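Local coordinates for mbDLG-3 protein (Monosiga brevicollis, PDB 6X1N) that probably acts as a membrane-associated Dlg-type scaffold, its third PDZ domain, the part present here, being of the kind that binds C-terminal peptides of partner proteins, at residues A[17-22]-A[62-67]; A[28-31]-A[35-38]; A[38-43]-A[91-96]. All coordinates share one frame; numbering follows the deposited sequence.

Contact 1: residues A[17-22]-A[62-67]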
loop_
_atom_site.group_PDB
_atom_site.type_symbol
_atom_site.label_atom_id
_atom_site.label_comp_id
_atom_site.label_asym_id
_atom_site.label_seq_id
_atom_site.Cartn_x
_atom_site.Cartn_y
_atom_site.Cartn_z
ATOM N N PHE A 17 -3.531 -8.515 8.196
ATOM C CA PHE A 17 -3.160 -7.116 8.009
ATOM C C PHE A 17 -4.357 -6.230 7.676
ATOM O O PHE A 17 -4.303 -5.022 7.922
ATOM C CB PHE A 17 -2.093 -7.001 6.926
ATOM C CG PHE A 17 -0.742 -7.526 7.350
ATOM C CD1 PHE A 17 -0.049 -6.926 8.396
ATOM C CD2 PHE A 17 -0.157 -8.595 6.693
ATOM C CE1 PHE A 17 1.198 -7.390 8.780
ATOM C CE2 PHE A 17 1.097 -9.062 7.072
ATOM C CZ PHE A 17 1.770 -8.462 8.115
ATOM N N GLY A 18 -5.412 -6.785 7.090
ATOM C CA GLY A 18 -6.669 -6.068 6.975
ATOM C C GLY A 18 -6.766 -5.017 5.890
ATOM O O GLY A 18 -7.487 -4.031 6.059
ATOM N N PHE A 19 -6.070 -5.188 4.771
ATOM C CA PHE A 19 -6.224 -4.235 3.681
ATOM C C PHE A 19 -5.949 -4.916 2.358
ATOM O O PHE A 19 -5.260 -5.937 2.292
ATOM C CB PHE A 19 -5.341 -2.993 3.853
ATOM C CG PHE A 19 -3.868 -3.241 3.652
ATOM C CD1 PHE A 19 -3.058 -3.624 4.717
ATOM C CD2 PHE A 19 -3.281 -3.033 2.414
ATOM C CE1 PHE A 19 -1.694 -3.825 4.533
ATOM C CE2 PHE A 19 -1.917 -3.231 2.220
ATOM C CZ PHE A 19 -1.123 -3.631 3.269
ATOM N N SER A 20 -6.505 -4.334 1.305
ATOM C CA SER A 20 -6.246 -4.742 -0.065
ATOM C C SER A 20 -5.389 -3.685 -0.738
ATOM O O SER A 20 -5.517 -2.492 -0.441
ATOM C CB SER A 20 -7.552 -4.808 -0.856
ATOM O OG SER A 20 -8.504 -5.653 -0.219
ATOM N N LEU A 21 -4.530 -4.105 -1.660
ATOM C CA LEU A 21 -3.749 -3.151 -2.439
ATOM C C LEU A 21 -3.959 -3.355 -3.935
ATOM O O LEU A 21 -4.463 -4.388 -4.388
ATOM C CB LEU A 21 -2.257 -3.153 -2.057
ATOM C CG LEU A 21 -1.446 -4.448 -2.168
ATOM C CD1 LEU A 21 -1.089 -4.806 -3.613
ATOM C CD2 LEU A 21 -0.168 -4.348 -1.348
ATOM N N LEU A 22 -3.548 -2.350 -4.700
ATOM C CA LEU A 22 -3.591 -2.415 -6.150
ATOM C C LEU A 22 -2.290 -1.866 -6.705
ATOM O O LEU A 22 -1.520 -1.183 -6.018
ATOM C CB LEU A 22 -4.804 -1.691 -6.761
ATOM C CG LEU A 22 -4.952 -0.168 -6.696
ATOM C CD1 LEU A 22 -3.973 0.599 -7.608
ATOM C CD2 LEU A 22 -6.384 0.186 -7.074
ATOM N N LEU A 62 4.394 4.135 -0.518
ATOM C CA LEU A 62 5.679 4.530 -1.092
ATOM C C LEU A 62 6.741 3.469 -0.840
ATOM O O LEU A 62 7.605 3.221 -1.694
ATOM C CB LEU A 62 6.114 5.879 -0.528
ATOM C CG LEU A 62 5.184 7.041 -0.886
ATOM C CD1 LEU A 62 5.475 8.276 -0.023
ATOM C CD2 LEU A 62 5.294 7.387 -2.361
ATOM N N SER A 63 6.698 2.827 0.324
ATOM C CA SER A 63 7.626 1.749 0.619
ATOM C C SER A 63 6.971 0.796 1.602
ATOM O O SER A 63 6.050 1.167 2.338
ATOM C CB SER A 63 8.943 2.293 1.184
ATOM O OG SER A 63 8.711 2.992 2.388
ATOM N N MET A 64 7.457 -0.441 1.600
ATOM C CA MET A 64 6.987 -1.464 2.518
ATOM C C MET A 64 8.178 -2.317 2.912
ATOM O O MET A 64 8.885 -2.833 2.043
ATOM C CB MET A 64 5.936 -2.350 1.849
ATOM C CG MET A 64 5.411 -3.451 2.748
ATOM S SD MET A 64 4.288 -4.597 1.928
ATOM C CE MET A 64 2.956 -3.496 1.438
ATOM N N ASN A 65 8.406 -2.454 4.215
ATOM C CA ASN A 65 9.489 -3.292 4.725
ATOM C C ASN A 65 10.823 -2.942 4.072
ATOM O O ASN A 65 11.596 -3.813 3.675
ATOM C CB ASN A 65 9.154 -4.779 4.602
ATOM C CG ASN A 65 8.084 -5.204 5.581
ATOM O OD1 ASN A 65 7.746 -4.451 6.491
ATOM N ND2 ASN A 65 7.555 -6.402 5.414
ATOM N N GLY A 66 11.083 -1.643 3.950
ATOM C CA GLY A 66 12.326 -1.160 3.385
ATOM C C GLY A 66 12.424 -1.197 1.875
ATOM O O GLY A 66 13.456 -0.780 1.334
ATOM N N GLN A 67 11.397 -1.677 1.174
ATOM C CA GLN A 67 11.421 -1.800 -0.280
ATOM C C GLN A 67 10.703 -0.611 -0.904
ATOM O O GLN A 67 9.541 -0.345 -0.585
ATOM C CB GLN A 67 10.766 -3.104 -0.727
ATOM C CG GLN A 67 11.302 -4.332 -0.012
ATOM C CD GLN A 67 12.813 -4.399 -0.027
ATOM O OE1 GLN A 67 13.461 -4.331 1.024
ATOM N NE2 GLN A 67 13.389 -4.526 -1.218
#
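The ring of Phe-19 meets Met-64 at its edge. Met-64 CE lies near the ring plane, 4.5 Å from Phe-19 CZ. One face of the same ring carries Ile-40, whose CD1 sits over Phe-19 CD2 at 3.3 Å. Met-89 of strand 88-95 also touches the ring. The second touch of the contact is apolar too. Leu-21 CD2 comes within 4.3 Å of Met-64 CE, so a single methyl group serves both side chains.

Met-64 reaches them as an extended arm. CG is anti to the backbone N (chi1 179°) and the chain runs straight on to SD. The last torsion (chi3 -61°) then bends CE aside. The arm spans a wide gap between the backbones: the nearest CA atoms, those of Leu-21 and Met-64, are 11.9 Å from each other. Just after Met-64 the chain reverses in a type I' turn to Gln-67. Asn-65 OD1 in this turn accepts a hydrogen bond from Thr-90 N.

The contact lies in a PDZ domain, partly buried beside its peptide groove. Phe-19 ends a Gly-Phe-Gly-Phe sequence, the form taken here by the carboxylate-binding loop motif of the family. Strand 19-22 and helix 74-82 flank the groove, and Leu-21 touches Tyr-74 and Ala-77 of that helix. Met-64 also packs on Leu-80 and Val-81 of the same helix. Phe-19 O accepts a hydrogen bond from O2 of a bound glycerol, probably from the crystallisation liquor, consistent with an accessible groove.

The contact itself is light, only 68 Å² of buried surface. Apolar side chains alone meet here, so the contact rests on shape and not on directed bonds.

Contact 2: residues A[28-31]-A[35-38]; sequences GPAE and PVGI
Ala-30 and Val-36 touch within the long loop that joins strands 19-22 and 38-43 of the PDZ fold. The tight part is small. Ala-30 CB lies 3.6 Å from Val-36 CB, and both valine methyls are close beside it. CG2 is 3.8 Å from Ala-30 CB and CG1 is 4.0 Å from the same atom. The alanine methyl thus faces the branch point of the valine, with one arm on each side. It is packed in this way although Ala-30 as a whole is exposed.

The valine torsion sets this up. At chi1 62°, CG1 stands between the backbone N and the carbonyl carbon, while CG2 is anti to N. Val-36 also packs on Met-99 of helix 97-102, which ties this part of the loop to the C-terminal helix.

The other side is loose. The CB of Pro-29, an exposed residue, points away from the 35-38 segment. Crystal neighbours touch Ala-30 and Val-36, so the exact loop shape may owe something to the lattice. Gly-28 is backbone hydrogen-bonded to Leu-71. Its own approach to the valine is distant, with Gly-28 O at 4.4 Å from Val-36 CG2.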
loop_
_atom_site.group_PDB
_atom_site.type_symbol
_atom_site.label_atom_id
_atom_site.label_comp_id
_atom_site.label_asym_id
_atom_site.label_seq_id
_atom_site.Cartn_x
_atom_site.Cartn_y
_atom_site.Cartn_z
ATOM N N GLY A 28 8.165 -1.287 -13.292
ATOM C CA GLY A 28 9.156 -0.495 -13.979
ATOM C C GLY A 28 8.631 0.862 -14.395
ATOM O O GLY A 28 7.495 1.241 -14.077
ATOM N N PRO A 29 9.471 1.632 -15.092
ATOM C CA PRO A 29 9.086 2.983 -15.517
ATOM C C PRO A 29 7.774 3.003 -16.287
ATOM O O PRO A 29 7.452 2.092 -17.060
ATOM C CB PRO A 29 10.263 3.411 -16.401
ATOM C CG PRO A 29 11.425 2.656 -15.844
ATOM C CD PRO A 29 10.851 1.307 -15.491
ATOM N N ALA A 30 7.007 4.066 -16.051
ATOM C CA ALA A 30 5.698 4.264 -16.652
ATOM C C ALA A 30 5.757 5.398 -17.666
ATOM O O ALA A 30 6.425 6.417 -17.445
ATOM C CB ALA A 30 4.655 4.621 -15.584
ATOM N N GLU A 31 5.026 5.227 -18.761
ATOM C CA GLU A 31 4.841 6.302 -19.720
ATOM C C GLU A 31 4.053 7.439 -19.080
ATOM O O GLU A 31 3.323 7.252 -18.103
ATOM C CB GLU A 31 4.048 5.793 -20.924
ATOM C CG GLU A 31 4.738 4.697 -21.721
ATOM C CD GLU A 31 5.837 5.226 -22.620
ATOM O OE1 GLU A 31 6.056 6.457 -22.643
ATOM O OE2 GLU A 31 6.483 4.406 -23.307
ATOM N N PRO A 35 -1.079 5.300 -15.034
ATOM C CA PRO A 35 -0.994 5.187 -13.576
ATOM C C PRO A 35 0.172 4.305 -13.169
ATOM O O PRO A 35 0.533 3.340 -13.847
ATOM C CB PRO A 35 -2.331 4.553 -13.186
ATOM C CG PRO A 35 -2.787 3.843 -14.420
ATOM C CD PRO A 35 -2.278 4.645 -15.581
ATOM N N VAL A 36 0.777 4.664 -12.044
ATOM C CA VAL A 36 1.946 3.959 -11.542
ATOM C C VAL A 36 1.979 4.163 -10.036
ATOM O O VAL A 36 1.488 5.170 -9.516
ATOM C CB VAL A 36 3.220 4.463 -12.268
ATOM C CG1 VAL A 36 3.438 5.943 -12.007
ATOM C CG2 VAL A 36 4.452 3.648 -11.911
ATOM N N GLY A 37 2.547 3.194 -9.336
ATOM C CA GLY A 37 2.575 3.197 -7.887
ATOM C C GLY A 37 1.611 2.178 -7.302
ATOM O O GLY A 37 0.672 1.708 -7.949
ATOM N N ILE A 38 1.873 1.819 -6.058
ATOM C CA ILE A 38 1.062 0.859 -5.315
ATOM C C ILE A 38 0.134 1.635 -4.398
ATOM O O ILE A 38 0.560 2.598 -3.749
ATOM C CB ILE A 38 1.975 -0.068 -4.495
ATOM C CG1 ILE A 38 2.928 -0.841 -5.416
ATOM C CG2 ILE A 38 1.138 -1.011 -3.625
ATOM C CD1 ILE A 38 2.215 -1.647 -6.482
#

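Contact 3: residues A[38-43]-A[91-96]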
loop_
_atom_site.group_PDB
_atom_site.type_symbol
_atom_site.label_atom_id
_atom_site.label_comp_id
_atom_site.label_asym_id
_atom_site.label_seq_id
_atom_site.Cartn_x
_atom_site.Cartn_y
_atom_site.Cartn_z
ATOM N N ILE A 38 1.873 1.819 -6.058
ATOM C CA ILE A 38 1.062 0.859 -5.315
ATOM C C ILE A 38 0.134 1.635 -4.398
ATOM O O ILE A 38 0.560 2.598 -3.749
ATOM C CB ILE A 38 1.975 -0.068 -4.495
ATOM C CG1 ILE A 38 2.928 -0.841 -5.416
ATOM C CG2 ILE A 38 1.138 -1.011 -3.625
ATOM C CD1 ILE A 38 2.215 -1.647 -6.482
ATOM N N PHE A 39 -1.133 1.220 -4.329
ATOM C CA PHE A 39 -2.155 1.928 -3.567
ATOM C C PHE A 39 -2.950 0.990 -2.677
ATOM O O PHE A 39 -3.146 -0.180 -3.007
ATOM C CB PHE A 39 -3.106 2.656 -4.514
ATOM C CG PHE A 39 -2.504 3.888 -5.075
ATOM C CD1 PHE A 39 -1.561 3.812 -6.076
ATOM C CD2 PHE A 39 -2.825 5.122 -4.554
ATOM C CE1 PHE A 39 -0.963 4.955 -6.553
ATOM C CE2 PHE A 39 -2.239 6.262 -5.041
ATOM C CZ PHE A 39 -1.307 6.182 -6.022
ATOM N N ILE A 40 -3.416 1.517 -1.550
ATOM C CA ILE A 40 -4.395 0.813 -0.730
ATOM C C ILE A 40 -5.743 0.928 -1.423
ATOM O O ILE A 40 -6.228 2.040 -1.667
ATOM C CB ILE A 40 -4.460 1.415 0.676
ATOM C CG1 ILE A 40 -3.076 1.436 1.329
ATOM C CG2 ILE A 40 -5.516 0.684 1.501
ATOM C CD1 ILE A 40 -2.628 0.171 1.911
ATOM N N SER A 41 -6.347 -0.212 -1.750
ATOM C CA SER A 41 -7.637 -0.230 -2.426
ATOM C C SER A 41 -8.813 -0.582 -1.520
ATOM O O SER A 41 -9.957 -0.433 -1.958
ATOM C CB SER A 41 -7.601 -1.192 -3.623
ATOM O OG SER A 41 -7.187 -2.482 -3.201
ATOM N N ARG A 42 -8.578 -1.038 -0.290
ATOM C CA ARG A 42 -9.700 -1.297 0.607
ATOM C C ARG A 42 -9.155 -1.487 2.008
ATOM O O ARG A 42 -8.113 -2.115 2.190
ATOM C CB ARG A 42 -10.432 -2.582 0.184
ATOM C CG ARG A 42 -11.789 -2.786 0.812
ATOM C CD ARG A 42 -12.839 -1.876 0.224
ATOM N NE ARG A 42 -14.148 -2.281 0.735
ATOM C CZ ARG A 42 -15.109 -2.857 0.014
ATOM N NH1 ARG A 42 -14.945 -3.069 -1.284
ATOM N NH2 ARG A 42 -16.253 -3.195 0.595
ATOM N N ILE A 43 -9.879 -0.963 2.993
ATOM C CA ILE A 43 -9.627 -1.266 4.400
ATOM C C ILE A 43 -10.676 -2.275 4.842
ATOM O O ILE A 43 -11.878 -1.991 4.777
ATOM C CB ILE A 43 -9.698 -0.005 5.270
ATOM C CG1 ILE A 43 -8.734 1.063 4.753
ATOM C CG2 ILE A 43 -9.398 -0.351 6.715
ATOM C CD1 ILE A 43 -7.266 0.627 4.708
ATOM N N LEU A 91 5.142 0.487 6.717
ATOM C CA LEU A 91 4.653 1.175 5.531
ATOM C C LEU A 91 4.982 2.654 5.627
ATOM O O LEU A 91 4.877 3.249 6.703
ATOM C CB LEU A 91 3.129 1.082 5.454
ATOM C CG LEU A 91 2.513 -0.307 5.369
ATOM C CD1 LEU A 91 1.023 -0.204 5.647
ATOM C CD2 LEU A 91 2.752 -0.908 4.008
ATOM N N ASN A 92 5.359 3.250 4.501
ATOM C CA ASN A 92 5.340 4.694 4.320
ATOM C C ASN A 92 4.182 4.992 3.386
ATOM O O ASN A 92 4.172 4.513 2.243
ATOM C CB ASN A 92 6.635 5.196 3.687
ATOM C CG ASN A 92 7.718 5.448 4.695
ATOM O OD1 ASN A 92 7.977 4.622 5.568
ATOM N ND2 ASN A 92 8.365 6.604 4.587
ATOM N N LEU A 93 3.208 5.751 3.877
ATOM C CA LEU A 93 1.945 5.988 3.196
ATOM C C LEU A 93 1.705 7.481 3.051
ATOM O O LEU A 93 2.076 8.276 3.921
ATOM C CB LEU A 93 0.783 5.465 4.054
ATOM C CG LEU A 93 0.799 3.978 4.384
ATOM C CD1 LEU A 93 -0.282 3.646 5.398
ATOM C CD2 LEU A 93 0.607 3.144 3.138
ATOM N N THR A 94 1.033 7.865 1.976
ATOM C CA THR A 94 0.499 9.217 1.882
ATOM C C THR A 94 -0.722 9.198 0.975
ATOM O O THR A 94 -0.756 8.451 -0.006
ATOM C CB THR A 94 1.572 10.205 1.393
ATOM O OG1 THR A 94 1.158 11.555 1.658
ATOM C CG2 THR A 94 1.863 10.017 -0.096
ATOM N N ALA A 95 -1.744 9.968 1.330
ATOM C CA ALA A 95 -2.934 10.010 0.494
ATOM C C ALA A 95 -2.571 10.601 -0.857
ATOM O O ALA A 95 -1.889 11.625 -0.936
ATOM C CB ALA A 95 -4.019 10.855 1.167
ATOM N N ASN A 96 -2.995 9.952 -1.929
ATOM C CA ASN A 96 -2.677 10.418 -3.277
ATOM C C ASN A 96 -3.918 10.252 -4.130
ATOM O O ASN A 96 -4.023 9.330 -4.946
ATOM C CB ASN A 96 -1.461 9.685 -3.850
ATOM C CG ASN A 96 -1.007 10.257 -5.172
ATOM O OD1 ASN A 96 -1.669 11.127 -5.743
ATOM N ND2 ASN A 96 0.108 9.743 -5.687
#
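Phe-39 and Asn-96 mark the nearest backbone approach of the two segments, their CA atoms 8.5 Å apart, too far for the strands to pair directly. Side chains close the distance. Phe-39 CE2 lies 3.6 Å from Asn-96 O and 3.7 Å from Asn-96 CB. The next ring atom, CZ, is 3.8 Å from Asn-96 ND2. The ring and the amide are turned 50° against each other, so they neither stack nor meet at a right angle. Phe-39 CG sits beside its backbone N (chi1 -76°), and this carries the ring end over to the asparagine.

Strand 59-64 pairs with both strands and bridges them in the curled antiparallel sheet of the PDZ fold. It also supplies a partner for the asparagine: Gln-60 OE1 accepts a hydrogen bond from Asn-96 ND2. Asn-96 is the N-cap of helix 97-102, with OD1 accepting from Met-99 N. Both ends of the amide are therefore held, which fixes its rotation beside the ring. Replacing Phe-39 by an alanine would probably open a gap beside Asn-96 and leave the flank of this N-cap without its aromatic cover.

Deeper in the core the contact is purely aliphatic. Ile-40 CG1 meets Leu-93 CD2 at 4.4 Å, and Val-55 touches both of these side chains.

Contacts 1 and 3 lie near the domain centre, about 7 Å apart between centres. Contact 2 is on the surface, its centre about 16 Å from that of contact 1 and about 15 Å from that of contact 3. The backbone hydrogen bond of Leu-22 N to Phe-39 O (2.8 Å) joins contacts 1 and 3 directly, across paired strands 19-22 and 38-43. Strand 59-64 supplies Met-64 to contact 1 and pairs with both strands of contact 3. Contact 2 shares Ile-38 with contact 3, and both its segments fall between those of contact 1. Contact 1 has apolar side chains alone; contact 2 is a methyl-on-valine touch with one distant carbonyl oxygen; contact 3 adds a helix-capping amide.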